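Local structure of flagellar hook-associated protein 2 (Helicobacter pylori, 6IWY) at residues Gly99-Thr104 with Asp108-Met113; Asn139-Gly144 with Ala237-Phe242. The protein caps the tip of the growing flagellar filament, promoting polymerization of flagellin monomers there and keeping exported subunits from leaking away unassembled. All blocks are in the same frame, centred on the assembly; numbering follows the deposited sequence.

Contact 1 (Gly99-Thr104 with Asp108-Met113)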
loop_
_atom_site.group_PDB
_atom_site.type_symbol
_atom_site.label_atom_id
_atom_site.label_comp_id
_atom_site.label_asym_id
_atom_site.label_seq_id
_atom_site.Cartn_x
_atom_site.Cartn_y
_atom_site.Cartn_z
ATOM N N GLY A 99 12.440 -0.233 -8.957
ATOM C CA GLY A 99 13.246 -0.712 -7.825
ATOM C C GLY A 99 14.714 -0.548 -8.134
ATOM O O GLY A 99 15.256 -1.257 -8.957
ATOM N N ILE A 100 15.336 0.388 -7.433
ATOM C CA ILE A 100 16.671 0.896 -7.698
ATOM C C ILE A 100 17.471 0.829 -6.407
ATOM O O ILE A 100 16.920 1.102 -5.330
ATOM C CB ILE A 100 16.570 2.400 -8.099
ATOM C CG1 ILE A 100 15.974 2.555 -9.502
ATOM C CG2 ILE A 100 17.911 3.091 -8.017
ATOM C CD1 ILE A 100 15.600 3.981 -9.853
ATOM N N VAL A 101 18.765 0.533 -6.521
ATOM C CA VAL A 101 19.692 0.437 -5.395
ATOM C C VAL A 101 20.641 1.632 -5.405
ATOM O O VAL A 101 21.306 1.904 -6.412
ATOM C CB VAL A 101 20.577 -0.836 -5.500
ATOM C CG1 VAL A 101 21.214 -1.150 -4.136
ATOM C CG2 VAL A 101 19.782 -2.034 -6.041
ATOM N N MET A 102 20.738 2.316 -4.272
ATOM C CA MET A 102 21.469 3.569 -4.173
ATOM C C MET A 102 22.402 3.416 -2.997
ATOM O O MET A 102 22.003 2.894 -1.961
ATOM C CB MET A 102 20.500 4.732 -3.937
ATOM C CG MET A 102 21.059 6.169 -4.002
ATOM S SD MET A 102 19.903 7.371 -3.224
ATOM C CE MET A 102 20.061 8.706 -4.383
ATOM N N LYS A 103 23.665 3.807 -3.184
ATOM C CA LYS A 103 24.580 3.940 -2.068
ATOM C C LYS A 103 24.130 5.096 -1.149
ATOM O O LYS A 103 23.773 6.177 -1.614
ATOM C CB LYS A 103 25.992 4.220 -2.566
ATOM C CG LYS A 103 26.850 2.997 -2.829
ATOM C CD LYS A 103 28.291 3.405 -3.035
ATOM C CE LYS A 103 29.165 2.229 -3.380
ATOM N NZ LYS A 103 30.480 2.686 -3.925
ATOM N N THR A 104 24.152 4.858 0.152
ATOM C CA THR A 104 23.976 5.927 1.109
ATOM C C THR A 104 25.053 5.842 2.182
ATOM O O THR A 104 26.213 5.563 1.891
ATOM C CB THR A 104 22.603 5.897 1.736
ATOM O OG1 THR A 104 22.303 4.548 2.100
ATOM C CG2 THR A 104 21.592 6.406 0.771
ATOM N N ASP A 108 26.845 -0.385 6.087
ATOM C CA ASP A 108 26.100 -1.026 5.023
ATOM C C ASP A 108 25.533 0.044 4.099
ATOM O O ASP A 108 24.505 0.629 4.400
ATOM C CB ASP A 108 24.914 -1.780 5.614
ATOM C CG ASP A 108 25.321 -2.994 6.419
ATOM O OD1 ASP A 108 26.484 -3.450 6.294
ATOM O OD2 ASP A 108 24.444 -3.501 7.167
ATOM N N PRO A 109 26.184 0.302 2.966
ATOM C CA PRO A 109 25.743 1.451 2.173
ATOM C C PRO A 109 24.495 1.259 1.358
ATOM O O PRO A 109 23.819 2.238 1.045
ATOM C CB PRO A 109 26.916 1.730 1.241
ATOM C CG PRO A 109 27.969 0.713 1.547
ATOM C CD PRO A 109 27.441 -0.292 2.482
ATOM N N TYR A 110 24.171 0.022 1.024
ATOM C CA TYR A 110 23.157 -0.240 -0.000
ATOM C C TYR A 110 21.736 -0.293 0.538
ATOM O O TYR A 110 21.407 -1.057 1.447
ATOM C CB TYR A 110 23.511 -1.513 -0.754
ATOM C CG TYR A 110 24.811 -1.394 -1.532
ATOM C CD1 TYR A 110 24.920 -0.522 -2.606
ATOM C CD2 TYR A 110 25.925 -2.144 -1.188
ATOM C CE1 TYR A 110 26.096 -0.397 -3.323
ATOM C CE2 TYR A 110 27.125 -2.037 -1.906
ATOM C CZ TYR A 110 27.202 -1.164 -2.978
ATOM O OH TYR A 110 28.382 -1.039 -3.705
ATOM N N GLN A 111 20.883 0.524 -0.062
ATOM C CA GLN A 111 19.518 0.716 0.401
ATOM C C GLN A 111 18.599 0.626 -0.779
ATOM O O GLN A 111 18.885 1.204 -1.814
ATOM C CB GLN A 111 19.389 2.092 1.020
ATOM C CG GLN A 111 17.989 2.599 1.131
ATOM C CD GLN A 111 17.214 1.938 2.222
ATOM O OE1 GLN A 111 17.515 2.131 3.407
ATOM N NE2 GLN A 111 16.155 1.202 1.846
ATOM N N LEU A 112 17.481 -0.073 -0.624
ATOM C CA LEU A 112 16.592 -0.284 -1.741
ATOM C C LEU A 112 15.744 0.963 -1.869
ATOM O O LEU A 112 15.201 1.456 -0.882
ATOM C CB LEU A 112 15.745 -1.538 -1.511
ATOM C CG LEU A 112 14.720 -1.975 -2.566
ATOM C CD1 LEU A 112 15.391 -2.315 -3.861
ATOM C CD2 LEU A 112 13.896 -3.164 -2.057
ATOM N N MET A 113 15.671 1.504 -3.080
ATOM C CA MET A 113 14.796 2.644 -3.346
ATOM C C MET A 113 13.713 2.150 -4.255
ATOM O O MET A 113 13.941 1.252 -5.043
ATOM C CB MET A 113 15.545 3.772 -4.050
ATOM C CG MET A 113 16.812 4.214 -3.351
ATOM S SD MET A 113 16.465 4.988 -1.777
ATOM C CE MET A 113 15.635 6.504 -2.246
#

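Contact 2 (Asn139-Gly144 with Ala237-Phe242)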
loop_
_atom_site.group_PDB
_atom_site.type_symbol
_atom_site.label_atom_id
_atom_site.label_comp_id
_atom_site.label_asym_id
_atom_site.label_seq_id
_atom_site.Cartn_x
_atom_site.Cartn_y
_atom_site.Cartn_z
ATOM N N ASN A 139 -22.479 19.296 0.837
ATOM C CA ASN A 139 -23.556 19.319 1.814
ATOM C C ASN A 139 -23.052 19.224 3.252
ATOM O O ASN A 139 -21.953 18.717 3.521
ATOM C CB ASN A 139 -24.547 18.183 1.552
ATOM C CG ASN A 139 -25.201 18.290 0.196
ATOM O OD1 ASN A 139 -25.433 17.279 -0.471
ATOM N ND2 ASN A 139 -25.484 19.520 -0.235
ATOM N N ALA A 140 -23.879 19.727 4.167
ATOM C CA ALA A 140 -23.604 19.663 5.598
ATOM C C ALA A 140 -23.706 18.224 6.017
ATOM O O ALA A 140 -24.549 17.481 5.493
ATOM C CB ALA A 140 -24.621 20.510 6.393
ATOM N N LEU A 141 -22.844 17.830 6.945
ATOM C CA LEU A 141 -23.043 16.576 7.651
ATOM C C LEU A 141 -22.816 16.689 9.169
ATOM O O LEU A 141 -21.943 17.411 9.664
ATOM C CB LEU A 141 -22.215 15.428 7.034
ATOM C CG LEU A 141 -20.748 15.581 6.632
ATOM C CD1 LEU A 141 -19.937 16.250 7.714
ATOM C CD2 LEU A 141 -20.158 14.207 6.258
ATOM N N SER A 142 -23.683 16.003 9.899
ATOM C CA SER A 142 -23.480 15.780 11.302
ATOM C C SER A 142 -23.091 14.312 11.464
ATOM O O SER A 142 -23.837 13.419 11.069
ATOM C CB SER A 142 -24.739 16.141 12.123
ATOM O OG SER A 142 -24.345 16.481 13.465
ATOM N N LEU A 143 -21.922 14.070 12.037
ATOM C CA LEU A 143 -21.489 12.706 12.326
ATOM C C LEU A 143 -21.617 12.398 13.810
ATOM O O LEU A 143 -20.730 12.699 14.605
ATOM C CB LEU A 143 -20.053 12.452 11.824
ATOM C CG LEU A 143 -19.893 12.491 10.290
ATOM C CD1 LEU A 143 -18.552 11.921 9.879
ATOM C CD2 LEU A 143 -20.983 11.742 9.576
ATOM N N GLY A 144 -22.716 11.766 14.182
ATOM C CA GLY A 144 -22.910 11.393 15.562
ATOM C C GLY A 144 -23.175 9.929 15.777
ATOM O O GLY A 144 -22.429 9.089 15.319
ATOM N N ALA A 237 -21.233 5.955 6.321
ATOM C CA ALA A 237 -20.015 5.819 5.484
ATOM C C ALA A 237 -20.231 6.395 4.077
ATOM O O ALA A 237 -19.382 7.127 3.581
ATOM C CB ALA A 237 -19.517 4.382 5.386
ATOM N N LYS A 238 -21.360 6.080 3.447
ATOM C CA LYS A 238 -21.611 6.505 2.057
ATOM C C LYS A 238 -21.489 8.034 1.896
ATOM O O LYS A 238 -21.026 8.513 0.860
ATOM C CB LYS A 238 -22.957 5.988 1.545
ATOM N N GLU A 239 -21.842 8.781 2.941
ATOM C CA GLU A 239 -21.852 10.233 2.858
ATOM C C GLU A 239 -20.463 10.813 2.688
ATOM O O GLU A 239 -20.315 11.931 2.225
ATOM C CB GLU A 239 -22.527 10.855 4.079
ATOM C CG GLU A 239 -24.030 10.919 3.969
ATOM C CD GLU A 239 -24.695 11.664 5.125
ATOM O OE1 GLU A 239 -24.264 12.800 5.485
ATOM O OE2 GLU A 239 -25.676 11.100 5.666
ATOM N N LEU A 240 -19.449 10.070 3.086
ATOM C CA LEU A 240 -18.068 10.520 2.909
ATOM C C LEU A 240 -17.545 10.126 1.569
ATOM O O LEU A 240 -16.549 10.667 1.111
ATOM C CB LEU A 240 -17.147 9.932 3.973
ATOM C CG LEU A 240 -17.526 10.303 5.394
ATOM C CD1 LEU A 240 -16.397 9.918 6.359
ATOM C CD2 LEU A 240 -17.847 11.788 5.499
ATOM N N GLY A 241 -18.188 9.154 0.951
ATOM C CA GLY A 241 -17.821 8.773 -0.399
ATOM C C GLY A 241 -16.860 7.618 -0.552
ATOM O O GLY A 241 -16.188 7.546 -1.547
ATOM N N PHE A 242 -16.806 6.709 0.415
ATOM C CA PHE A 242 -16.081 5.454 0.240
ATOM C C PHE A 242 -16.883 4.454 -0.595
ATOM O O PHE A 242 -17.760 3.796 -0.078
ATOM C CB PHE A 242 -15.743 4.837 1.603
ATOM C CG PHE A 242 -14.668 5.580 2.334
ATOM C CD1 PHE A 242 -13.344 5.433 1.969
ATOM C CD2 PHE A 242 -14.983 6.465 3.342
ATOM C CE1 PHE A 242 -12.354 6.146 2.624
ATOM C CE2 PHE A 242 -14.018 7.173 3.982
ATOM C CZ PHE A 242 -12.697 7.018 3.627
#

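Contact 1 (Gly99-Thr104 with Asp108-Met113)
Tyr110 and Lys103 run side by side in the same direction, so the lysine's extended chain forms a ridge along the phenol. Lys103 CG lies 3.5 Å from Tyr110 CE1, and further out CE comes to 3.4 Å from Tyr110 OH. On its other flank the ring receives Val101 CG1, 4.1 Å from Tyr110 CD1, so that it fills the notch between the two neighbours. Helix 82-92 packs on the same face of the sheet, with Ala86 against Val101 and Leu82 against Tyr110. On the face of Ile100, Met102, Gln111 and Met113, Met113 CG stands beside its backbone N, anti to the carbonyl carbon (chi1 -53°), which puts it 3.8 Å from Met102 CB; the bump thus settles on the root of Met102.

Beneath these side chains the strands form an antiparallel beta hairpin, with Ile100-Met113 and Met102-Gln111 as hydrogen-bonded pairs, each exchanging N-H and C=O both ways. Next to the turn, Pro109 O accepts both Thr104 N, at 2.8 Å, and Thr104 OG1, at 3.0 Å, from opposite faces of its plane. Gln111 turns away to give NE2 to Leu112 O and to Gly46 O of strand 42-49, which flanks 110-116 opposite 97-103. Backbone hydrogen bonds thus fix the register, while apolar and aliphatic-aromatic packing clothes both faces, and the doubly gripped Pro109 carbonyl ties the strands together beside the turn.

Contact 2 (Asn139-Gly144 with Ala237-Phe242)
Leu141 and Leu240 meet through one methyl each, CD2 to CD2 at 3.4 Å, their side chains crossing at about a right angle. Leu141 holds CG between its backbone N and carbonyl carbon (chi1 45°), and with chi2 at 47° this directs CD2 at Leu240. Leu143 adds a looser second touch, its CD1 4.4 Å from the same Leu240 methyl, which therefore faces both leucines of the strand. This is the compact part of the contact: all three leucines are buried, Ile186 and Met190 of helix 179-196 also pack on Leu240, and Leu171 lies against Leu141 and Leu143.

The contact joins strand 141-143, outermost within the chain in an antiparallel four-stranded sheet, to the weakly bonded helical turn 237-240 that follows strand 230-233 at the sheet's other margin. Leu240 N bonds to Ala237 O inside that turn, and Gly241, with positive phi (95°), is where the chain leaves helical geometry.

Towards solvent the packing thins out. Glu239 is exposed; its chain extends beyond CG and carries OE1 to 3.7 Å from Leu141 CB, where the carboxylate oxygen merely rests against aliphatic carbon. No hydrogen bond links the two segments. Around them, polar links lead elsewhere: Asn139 O, just ahead of the strand, accepts from Lys182 NZ of helix 179-196, and Ser142 O from Lys236 NZ, immediately before the helical turn.

The two contacts lie on opposite sides of the chain's centre, their own centres about 44 Å apart, and share no strand or helix. Both belong to the crystallised central part of the longer cap protein. Contact 1 is local in sequence, pairing neighbouring strands of a hairpin, and is only partly buried; contact 2 brings together segments 93 residues apart and is buried, with a single exposed residue among those that touch. Their chemistry follows: main-chain hydrogen bonds dominate 99-104 with 108-113, whereas 139-144 with 237-242 depends on leucine packing without any hydrogen bond across. Both use a strand outermost within the chain in its four-stranded antiparallel sheet, 97-103 in one and 141-143 in the other.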